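Local coordinates for protein bacteriocin (Pseudomonas syringae pv. tomato, PDB 4FZL) that kills competing bacteria as a colicin M-like toxin, degrading the cell-wall precursor lipid II, probably by a metal-dependent phosphatase activity, at residues Ser145-Phe150 against Thr169-Gly174; Ser187-Ala192 against Pro229-Val234; Arg139-Ser144 against Lys178-Ala183. One frame throughout, in Å; residues are numbered along the deposited sequence. Where two conformers were deposited one is given.

Contact 1: residues Ser145-Phe150 against Thr169-Gly174; sequences SLDVNF and TLRLVG. With EDO (1,2-ethanediol), chain G; EDO (1,2-ethanediol), chain F; EDO (1,2-ethanediol), chain E.
Phe150 presents one face of its ring to Leu170, whose CB sits over that face 4.0 Å from the ring centroid, a CH-pi contact displaced toward the rim at CZ. CG of Phe150 lies between the backbone N and the carbonyl carbon (chi1 61°), a torsion that swings the ring over the neighbouring strand instead of away from it. Leu172 fills the next position: its CB meets the ring edge, 4.1 Å from CE2 of Phe150, while its CD2 reaches the other way to butt against CD2 of Leu146 at 3.6 Å. Gly174, opposite Leu146, adds no bump to this row. Leu146, Phe150 and Leu172 thus form one greasy face, covered by Val131 and Val134 of helix 129-135. Beneath them, strands 142-153 and 167-178 run antiparallel (159° between their directions) as neighbours in the mixed sheet of this colicin M-family domain; Leu146-Gly174, Val148-Leu172 and Phe150-Leu170 are the hydrogen-bonded pairs, each closed by two backbone bonds. The face of Asp147, Asn149, Arg171 and Val173 is mostly polar. Here the extended Arg171 chain slants across to Asp147 and grips it side-on: NE bonds OD1 and NH2 bonds OD2, both at 2.8 Å and nearly straight. Both oxygens use their syn lone pairs, and carboxylate and guanidinium lie 9° from coplanar, the geometry of a bidentate salt bridge. The amide of Asn149 flanks the arginine stem, ND2 resting 3.4 Å from CB of Arg171. Val173 lies alongside Asp147, pointing the same way, with its CB 3.5 Å from OD1 of Asp147. Two ethanediol molecules lie at the guanidinium's edge, near its plane, O1 of one accepting from NH1 of Arg171 and O2 of the other from NH2.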
loop_
_atom_site.group_PDB
_atom_site.type_symbol
_atom_site.label_atom_id
_atom_site.label_comp_id
_atom_site.label_asym_id
_atom_site.label_seq_id
_atom_site.Cartn_x
_atom_site.Cartn_y
_atom_site.Cartn_z
ATOM N N SER A 145 14.551 29.298 3.276
ATOM C CA SER A 145 14.220 28.023 2.700
ATOM C C SER A 145 14.442 26.860 3.694
ATOM O O SER A 145 15.332 26.938 4.593
ATOM C CB SER A 145 15.079 27.875 1.451
ATOM O OG SER A 145 16.352 27.406 1.810
ATOM N N LEU A 146 13.668 25.794 3.510
ATOM C CA LEU A 146 13.784 24.563 4.343
ATOM C C LEU A 146 13.731 23.370 3.379
ATOM O O LEU A 146 12.854 23.311 2.527
ATOM C CB LEU A 146 12.583 24.443 5.251
ATOM C CG LEU A 146 12.497 23.185 6.136
ATOM C CD1 LEU A 146 13.463 23.444 7.259
ATOM C CD2 LEU A 146 11.140 22.941 6.700
ATOM N N ASP A 147 14.602 22.393 3.551
ATOM C CA ASP A 147 14.547 21.202 2.731
ATOM C C ASP A 147 15.203 20.118 3.547
ATOM O O ASP A 147 16.423 19.971 3.475
ATOM C CB ASP A 147 15.207 21.473 1.368
ATOM C CG ASP A 147 14.864 20.471 0.270
ATOM O OD1 ASP A 147 14.226 19.441 0.615
ATOM O OD2 ASP A 147 15.186 20.708 -0.968
ATOM N N VAL A 148 14.430 19.334 4.277
ATOM C CA VAL A 148 15.005 18.324 5.114
ATOM C C VAL A 148 14.226 17.030 5.008
ATOM O O VAL A 148 13.067 17.014 4.586
ATOM C CB VAL A 148 15.034 18.808 6.567
ATOM C CG1 VAL A 148 15.871 20.080 6.667
ATOM C CG2 VAL A 148 13.609 19.035 7.066
ATOM N N ASN A 149 14.868 15.948 5.390
ATOM C CA ASN A 149 14.248 14.635 5.295
ATOM C C ASN A 149 14.158 14.004 6.684
ATOM O O ASN A 149 14.912 14.365 7.607
ATOM C CB ASN A 149 15.108 13.743 4.451
ATOM C CG ASN A 149 15.542 14.360 3.148
ATOM O OD1 ASN A 149 16.841 14.430 2.840
ATOM N ND2 ASN A 149 14.621 14.872 2.430
ATOM N N PHE A 150 13.148 13.169 6.845
ATOM C CA PHE A 150 12.891 12.500 8.130
ATOM C C PHE A 150 12.231 11.124 7.978
ATOM O O PHE A 150 11.409 10.939 7.061
ATOM C CB PHE A 150 12.092 13.390 9.102
ATOM C CG PHE A 150 10.745 13.788 8.591
ATOM C CD1 PHE A 150 9.571 13.151 8.985
ATOM C CD2 PHE A 150 10.661 14.837 7.708
ATOM C CE1 PHE A 150 8.339 13.592 8.493
ATOM C CE2 PHE A 150 9.444 15.264 7.208
ATOM C CZ PHE A 150 8.280 14.631 7.584
ATOM N N THR A 169 10.831 7.355 4.337
ATOM C CA THR A 169 11.519 8.645 4.534
ATOM C C THR A 169 10.697 9.656 3.743
ATOM O O THR A 169 10.380 9.472 2.570
ATOM C CB THR A 169 12.946 8.564 4.099
ATOM O OG1 THR A 169 13.676 7.463 4.717
ATOM C CG2 THR A 169 13.717 9.920 4.310
ATOM N N LEU A 170 10.417 10.734 4.437
ATOM C CA LEU A 170 9.731 11.879 3.883
ATOM C C LEU A 170 10.660 13.057 3.726
ATOM O O LEU A 170 11.734 13.153 4.391
ATOM C CB LEU A 170 8.559 12.283 4.758
ATOM C CG LEU A 170 7.474 11.209 4.898
ATOM C CD1 LEU A 170 6.318 11.669 5.799
ATOM C CD2 LEU A 170 6.895 10.855 3.546
ATOM N N ARG A 171 10.284 13.923 2.781
ATOM C CA ARG A 171 10.972 15.178 2.570
ATOM C C ARG A 171 10.027 16.344 2.759
ATOM O O ARG A 171 8.940 16.325 2.215
ATOM C CB ARG A 171 11.519 15.240 1.144
ATOM C CG ARG A 171 12.182 16.538 0.737
ATOM C CD ARG A 171 12.654 16.385 -0.673
ATOM N NE ARG A 171 13.282 17.578 -1.183
ATOM C CZ ARG A 171 13.477 17.806 -2.481
ATOM N NH1 ARG A 171 12.941 16.986 -3.392
ATOM N NH2 ARG A 171 14.083 18.931 -2.872
ATOM N N LEU A 172 10.417 17.333 3.565
ATOM C CA LEU A 172 9.663 18.554 3.780
ATOM C C LEU A 172 10.435 19.660 3.110
ATOM O O LEU A 172 11.598 19.936 3.488
ATOM C CB LEU A 172 9.506 18.858 5.282
ATOM C CG LEU A 172 8.620 20.062 5.627
ATOM C CD1 LEU A 172 7.141 19.954 5.198
ATOM C CD2 LEU A 172 8.773 20.333 7.148
ATOM N N VAL A 173 9.805 20.324 2.135
ATOM C CA VAL A 173 10.520 21.297 1.335
ATOM C C VAL A 173 9.595 22.510 1.121
ATOM O O VAL A 173 8.406 22.371 0.752
ATOM C CB VAL A 173 11.016 20.682 -0.017
ATOM C CG1 VAL A 173 9.896 19.960 -0.772
ATOM C CG2 VAL A 173 11.619 21.766 -0.878
ATOM N N GLY A 174 10.140 23.688 1.392
ATOM C CA GLY A 174 9.421 24.919 1.224
ATOM C C GLY A 174 10.147 26.088 1.816
ATOM O O GLY A 174 11.380 26.116 1.924
HETATM C C1 EDO G . 18.993 23.056 3.805
HETATM O O1 EDO G . 18.449 23.279 2.487
HETATM C C2 EDO G . 18.070 22.428 4.825
HETATM O O2 EDO G . 16.927 23.206 5.053
HETATM C C1 EDO F . 13.780 17.370 -6.645
HETATM O O1 EDO F . 14.169 16.735 -7.933
HETATM C C2 EDO F . 14.902 18.320 -6.314
HETATM O O2 EDO F . 14.611 19.607 -5.755
HETATM C C1 EDO E . 11.540 13.165 -2.510
HETATM O O1 EDO E . 11.635 14.327 -3.348
HETATM C C2 EDO E . 12.213 11.997 -3.119
HETATM O O2 EDO E . 11.630 11.615 -4.350
#

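Contact 2: residues Ser187-Ala192 against Pro229-Val234; sequences SGEIRA and PGSLPV. With EDO (1,2-ethanediol), chain E.
Gly188-Val234 and Ile190-Leu232 are antiparallel hydrogen-bonded pairs flanking the non-hydrogen-bonded pair Glu189-Pro233, with the short strand axes 4.3 Å apart at closest and their directions 146° apart. Each of the two hydrogen-bonded pairs is closed in both directions; the shortest bond, Leu232 N to Ile190 O, spans 2.8 Å and lies in the carbonyl plane, whereas Val234 N approaches Gly188 O from above that carbonyl's plane. On the face carrying Ile190 and Val234, the two side chains cross at about a right angle, with CD1 of Ile190 and CG1 of Val234 3.9 Å apart. Leu172 of strand 167-178 packs against both. The face of Glu189 and Pro233 carries the polar contacts. Glu189, extended beyond CG, brings its carboxylate beside the Ser231 side chain, whose OG, in the conformer given, lies 2.9 Å from OE2 of Glu189 in a weak, unsettled hydrogen bond. OE1 serves Arg191: in the conformer given, and so less certain, NH2 of Arg191 meets OE1 of Glu189 at 2.6 Å, nearly along the C-O axis and 7° out of the guanidinium plane, while NE adds a weak second bond to the same oxygen. Arg191 projects off its strand and leans back toward Glu189, with its CG 3.9 Å from CB of Ser231. The carboxylate probably also tempers the positive charge where Arg171 NH1 comes near Arg191 NH1. A water links Ala192 N, at 2.9 Å, with Gly230 O, at 2.7 Å. This is antiparallel strand pairing, with strand 232-238 beside strand 184-197 in the colicin M-family mixed sheet.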
loop_
_atom_site.group_PDB
_atom_site.type_symbol
_atom_site.label_atom_id
_atom_site.label_comp_id
_atom_site.label_asym_id
_atom_site.label_seq_id
_atom_site.Cartn_x
_atom_site.Cartn_y
_atom_site.Cartn_z
ATOM N N SER A 187 5.294 27.227 4.508
ATOM C CA SER A 187 4.440 26.748 3.414
ATOM C C SER A 187 5.306 25.927 2.483
ATOM O O SER A 187 6.406 26.328 2.096
ATOM C CB SER A 187 3.771 27.891 2.621
ATOM O OG SER A 187 4.693 28.571 1.759
ATOM N N GLY A 188 4.820 24.753 2.140
ATOM C CA GLY A 188 5.541 23.919 1.278
ATOM C C GLY A 188 4.887 22.635 1.014
ATOM O O GLY A 188 3.679 22.614 0.921
ATOM N N GLU A 189 5.680 21.569 0.903
ATOM C CA GLU A 189 5.166 20.259 0.462
ATOM C C GLU A 189 5.924 19.138 1.184
ATOM O O GLU A 189 7.097 19.297 1.543
ATOM C CB GLU A 189 5.472 20.064 -1.055
ATOM C CG GLU A 189 4.734 20.953 -2.030
ATOM C CD GLU A 189 5.158 20.672 -3.473
ATOM O OE1 GLU A 189 6.342 20.349 -3.700
ATOM O OE2 GLU A 189 4.276 20.760 -4.369
ATOM N N ILE A 190 5.245 18.025 1.363
ATOM C CA ILE A 190 5.809 16.753 1.756
ATOM C C ILE A 190 5.925 15.899 0.480
ATOM O O ILE A 190 4.932 15.781 -0.268
ATOM C CB ILE A 190 4.973 16.010 2.839
ATOM C CG1 ILE A 190 5.070 16.702 4.182
ATOM C CG2 ILE A 190 5.373 14.514 3.008
ATOM C CD1 ILE A 190 3.976 16.355 5.140
ATOM N N ARG A 191 7.100 15.295 0.277
ATOM C CA ARG A 191 7.317 14.266 -0.738
ATOM C C ARG A 191 7.881 13.032 -0.054
ATOM O O ARG A 191 8.191 13.071 1.143
ATOM C CB ARG A 191 8.309 14.733 -1.784
ATOM C CG ARG A 191 7.809 15.960 -2.529
ATOM C CD ARG A 191 8.860 16.563 -3.420
ATOM N NE ARG A 191 8.431 17.882 -3.829
ATOM C CZ ARG A 191 9.152 18.707 -4.562
ATOM N NH1 ARG A 191 10.381 18.375 -4.936
ATOM N NH2 ARG A 191 8.645 19.884 -4.884
ATOM N N ALA A 192 8.017 11.951 -0.830
ATOM C CA ALA A 192 8.424 10.644 -0.239
ATOM C C ALA A 192 9.463 10.018 -1.111
ATOM O O ALA A 192 9.366 10.100 -2.320
ATOM C CB ALA A 192 7.206 9.742 -0.128
ATOM N N PRO A 229 5.219 8.673 -5.691
ATOM C CA PRO A 229 5.324 9.945 -6.360
ATOM C C PRO A 229 4.325 10.957 -5.843
ATOM O O PRO A 229 3.313 10.556 -5.289
ATOM C CB PRO A 229 5.041 9.580 -7.845
ATOM C CG PRO A 229 3.984 8.482 -7.711
ATOM C CD PRO A 229 4.509 7.671 -6.527
ATOM N N GLY A 230 4.600 12.262 -6.081
ATOM C CA GLY A 230 3.663 13.334 -5.825
ATOM C C GLY A 230 4.077 14.163 -4.622
ATOM O O GLY A 230 5.016 13.865 -3.929
ATOM N N SER A 231 3.292 15.163 -4.327
ATOM C CA SER A 231 3.535 15.984 -3.203
ATOM C C SER A 231 2.248 16.324 -2.517
ATOM O O SER A 231 1.201 16.349 -3.161
ATOM C CB SER A 231 4.328 17.215 -3.667
ATOM O OG SER A 231 3.485 18.001 -4.509
ATOM N N LEU A 232 2.348 16.521 -1.207
ATOM C CA LEU A 232 1.235 16.916 -0.378
ATOM C C LEU A 232 1.526 18.329 0.128
ATOM O O LEU A 232 2.448 18.518 0.960
ATOM C CB LEU A 232 1.097 16.029 0.809
ATOM C CG LEU A 232 0.771 14.575 0.468
ATOM C CD1 LEU A 232 0.836 13.720 1.757
ATOM C CD2 LEU A 232 -0.558 14.503 -0.268
ATOM N N PRO A 233 0.748 19.328 -0.367
ATOM C CA PRO A 233 1.021 20.649 0.133
ATOM C C PRO A 233 0.629 20.751 1.555
ATOM O O PRO A 233 -0.404 20.173 1.943
ATOM C CB PRO A 233 0.170 21.588 -0.738
ATOM C CG PRO A 233 -0.693 20.731 -1.555
ATOM C CD PRO A 233 -0.292 19.296 -1.395
ATOM N N VAL A 234 1.443 21.468 2.336
ATOM C CA VAL A 234 1.218 21.692 3.761
ATOM C C VAL A 234 1.627 23.073 4.242
ATOM O O VAL A 234 2.563 23.676 3.689
ATOM C CB VAL A 234 1.999 20.690 4.650
ATOM C CG1 VAL A 234 1.456 19.258 4.397
ATOM C CG2 VAL A 234 3.484 20.745 4.481
HETATM C C1 EDO E . 11.540 13.165 -2.510
HETATM O O1 EDO E . 11.635 14.327 -3.348
HETATM C C2 EDO E . 12.213 11.997 -3.119
HETATM O O2 EDO E . 11.630 11.615 -4.350
HETATM O O HOH W 1 6.944 11.981 -3.499
#

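Contact 3: residues Arg139-Ser144 against Lys178-Ala183; sequences RPVGTS and KNASGA
Arg139 touches the lysine stem through its CB, 3.6 Å from CE of Lys178. Bent at chi3, the arginine side chain turns its guanidinium toward Ser144 on the strand that follows, where NH1 of Arg139 bonds OG of Ser144 at 2.9 Å, the oxygen lying near the guanidinium plane. The same group is fixed further by carbonyl oxygens of Val134, Ile135 and Ser145, so several bonds hold its rotation and tie the loop to the end of helix 129-135. At Pro140 the carbonyl O meets the lysine stem, 3.2 Å from CE of Lys178. The lysine leaves its backbone with CG anti to N (chi1 -173°) and then kinks at chi3, which carries its tip toward Arg139; the modelled position of NZ is too tight to be relied on and stays doubtful. Val141 packs against Asn179-Ala180: its CG1 rests 3.4 Å from Lys178 O, and its CG2 lies 3.1 Å from Asn179 O and 4.1 Å from CB of Ala180, the apolar pair. Gly142 then starts the strand, its N donating to Lys178 O at 2.7 Å (171° at the hydrogen) and its O accepting from Lys178 N at 2.8 Å. Its phi of 97° would press a CB against the preceding carbonyl oxygen, so the turn into the strand relies on the missing side chain. Within 178-183, Asn179 N donates to Ala183 O, closing the turn. Asp177, nearby, binds magnesium in another structure of this protein, though none is bound here. The segment 178-183 is the beta-hairpin connection between strands 167-178 and 184-197, with strand 142-153 alongside.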
loop_
_atom_site.group_PDB
_atom_site.type_symbol
_atom_site.label_atom_id
_atom_site.label_comp_id
_atom_site.label_asym_id
_atom_site.label_seq_id
_atom_site.Cartn_x
_atom_site.Cartn_y
_atom_site.Cartn_z
ATOM N N ARG A 139 17.726 31.851 11.695
ATOM C CA ARG A 139 17.036 32.357 10.507
ATOM C C ARG A 139 16.835 33.845 10.438
ATOM O O ARG A 139 16.471 34.468 11.433
ATOM C CB ARG A 139 15.663 31.738 10.403
ATOM C CG ARG A 139 15.634 30.678 9.362
ATOM C CD ARG A 139 14.332 29.950 9.457
ATOM N NE ARG A 139 14.630 28.518 9.478
ATOM C CZ ARG A 139 15.017 27.806 8.417
ATOM N NH1 ARG A 139 15.131 28.387 7.216
ATOM N NH2 ARG A 139 15.283 26.512 8.567
ATOM N N PRO A 140 16.986 34.410 9.225
ATOM C CA PRO A 140 16.634 35.814 9.076
ATOM C C PRO A 140 15.132 36.037 9.255
ATOM O O PRO A 140 14.332 35.139 8.969
ATOM C CB PRO A 140 17.075 36.141 7.640
ATOM C CG PRO A 140 17.087 34.833 6.908
ATOM C CD PRO A 140 17.335 33.762 7.937
ATOM N N VAL A 141 14.773 37.215 9.752
ATOM C CA VAL A 141 13.409 37.698 9.638
ATOM C C VAL A 141 13.178 37.792 8.133
ATOM O O VAL A 141 14.125 38.021 7.367
ATOM C CB VAL A 141 13.259 39.081 10.316
ATOM C CG1 VAL A 141 11.912 39.745 9.990
ATOM C CG2 VAL A 141 13.454 38.930 11.814
ATOM N N GLY A 142 11.938 37.584 7.707
ATOM C CA GLY A 142 11.616 37.489 6.295
ATOM C C GLY A 142 11.551 36.026 5.868
ATOM O O GLY A 142 11.267 35.136 6.679
ATOM N N THR A 143 11.846 35.796 4.589
ATOM C CA THR A 143 11.749 34.502 3.967
ATOM C C THR A 143 13.059 33.751 3.977
ATOM O O THR A 143 14.106 34.339 3.763
ATOM C CB THR A 143 11.261 34.637 2.513
ATOM O OG1 THR A 143 9.856 34.923 2.526
ATOM C CG2 THR A 143 11.507 33.338 1.716
ATOM N N SER A 144 12.973 32.431 4.214
ATOM C CA SER A 144 14.110 31.539 4.025
ATOM C C SER A 144 13.625 30.151 3.653
ATOM O O SER A 144 12.466 29.834 3.803
ATOM C CB SER A 144 14.999 31.433 5.277
ATOM O OG SER A 144 14.239 31.028 6.394
ATOM N N LYS A 178 9.283 34.489 8.614
ATOM C CA LYS A 178 9.379 34.777 10.036
ATOM C C LYS A 178 9.385 36.295 10.299
ATOM O O LYS A 178 9.945 37.048 9.509
ATOM C CB LYS A 178 10.662 34.163 10.604
ATOM C CG LYS A 178 10.758 34.278 12.117
ATOM C CD LYS A 178 12.042 33.695 12.685
ATOM C CE LYS A 178 13.221 33.947 11.768
ATOM N NZ LYS A 178 14.566 33.724 12.408
ATOM N N ASN A 179 8.747 36.670 11.418
ATOM C CA ASN A 179 8.714 38.019 12.053
ATOM C C ASN A 179 9.992 38.494 12.733
ATOM O O ASN A 179 10.868 37.694 13.062
ATOM C CB ASN A 179 7.700 37.983 13.216
ATOM C CG ASN A 179 6.368 38.544 12.860
ATOM O OD1 ASN A 179 6.167 39.074 11.769
ATOM N ND2 ASN A 179 5.433 38.446 13.800
ATOM N N ALA A 180 10.059 39.791 13.031
ATOM C CA ALA A 180 11.033 40.257 14.030
ATOM C C ALA A 180 10.590 39.820 15.460
ATOM O O ALA A 180 11.424 39.729 16.367
ATOM C CB ALA A 180 11.301 41.772 13.925
ATOM N N SER A 181 9.295 39.539 15.649
ATOM C CA SER A 181 8.793 38.843 16.859
ATOM C C SER A 181 9.447 37.484 17.107
ATOM O O SER A 181 9.890 37.203 18.219
ATOM C CB SER A 181 7.277 38.608 16.783
ATOM O OG SER A 181 6.544 39.815 16.874
ATOM N N GLY A 182 9.483 36.648 16.069
ATOM C CA GLY A 182 9.887 35.242 16.182
ATOM C C GLY A 182 8.702 34.339 15.862
ATOM O O GLY A 182 8.774 33.139 16.048
ATOM N N ALA A 183 7.593 34.920 15.402
ATOM C CA ALA A 183 6.482 34.138 14.860
ATOM C C ALA A 183 6.767 33.701 13.399
ATOM O O ALA A 183 7.243 34.512 12.595
ATOM C CB ALA A 183 5.214 34.951 14.921
#

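Overall arrangement
The three contacts lie on one continuous sheet, in the order of strands 142-153, 167-178, 184-197 and 232-238. Contacts 1 and 2, centres about 9 Å apart, share its middle: Arg171 N lies 2.8 Å from Arg191 O and Val173 O 2.8 Å from Glu189 N, and one ethanediol touches both. Contact 3 lies about 19 Å from contact 1 and closes the loop within which contact 1 is nested; Arg139 NH1, 3.0 Å from Ser145 O, joins the two. Thr169 of contact 1 has its side chain about 8 Å from the bound calcium, whereas Gly142 of contact 3 is about 4 Å from the side chain of Asp177, where no magnesium is bound in this model.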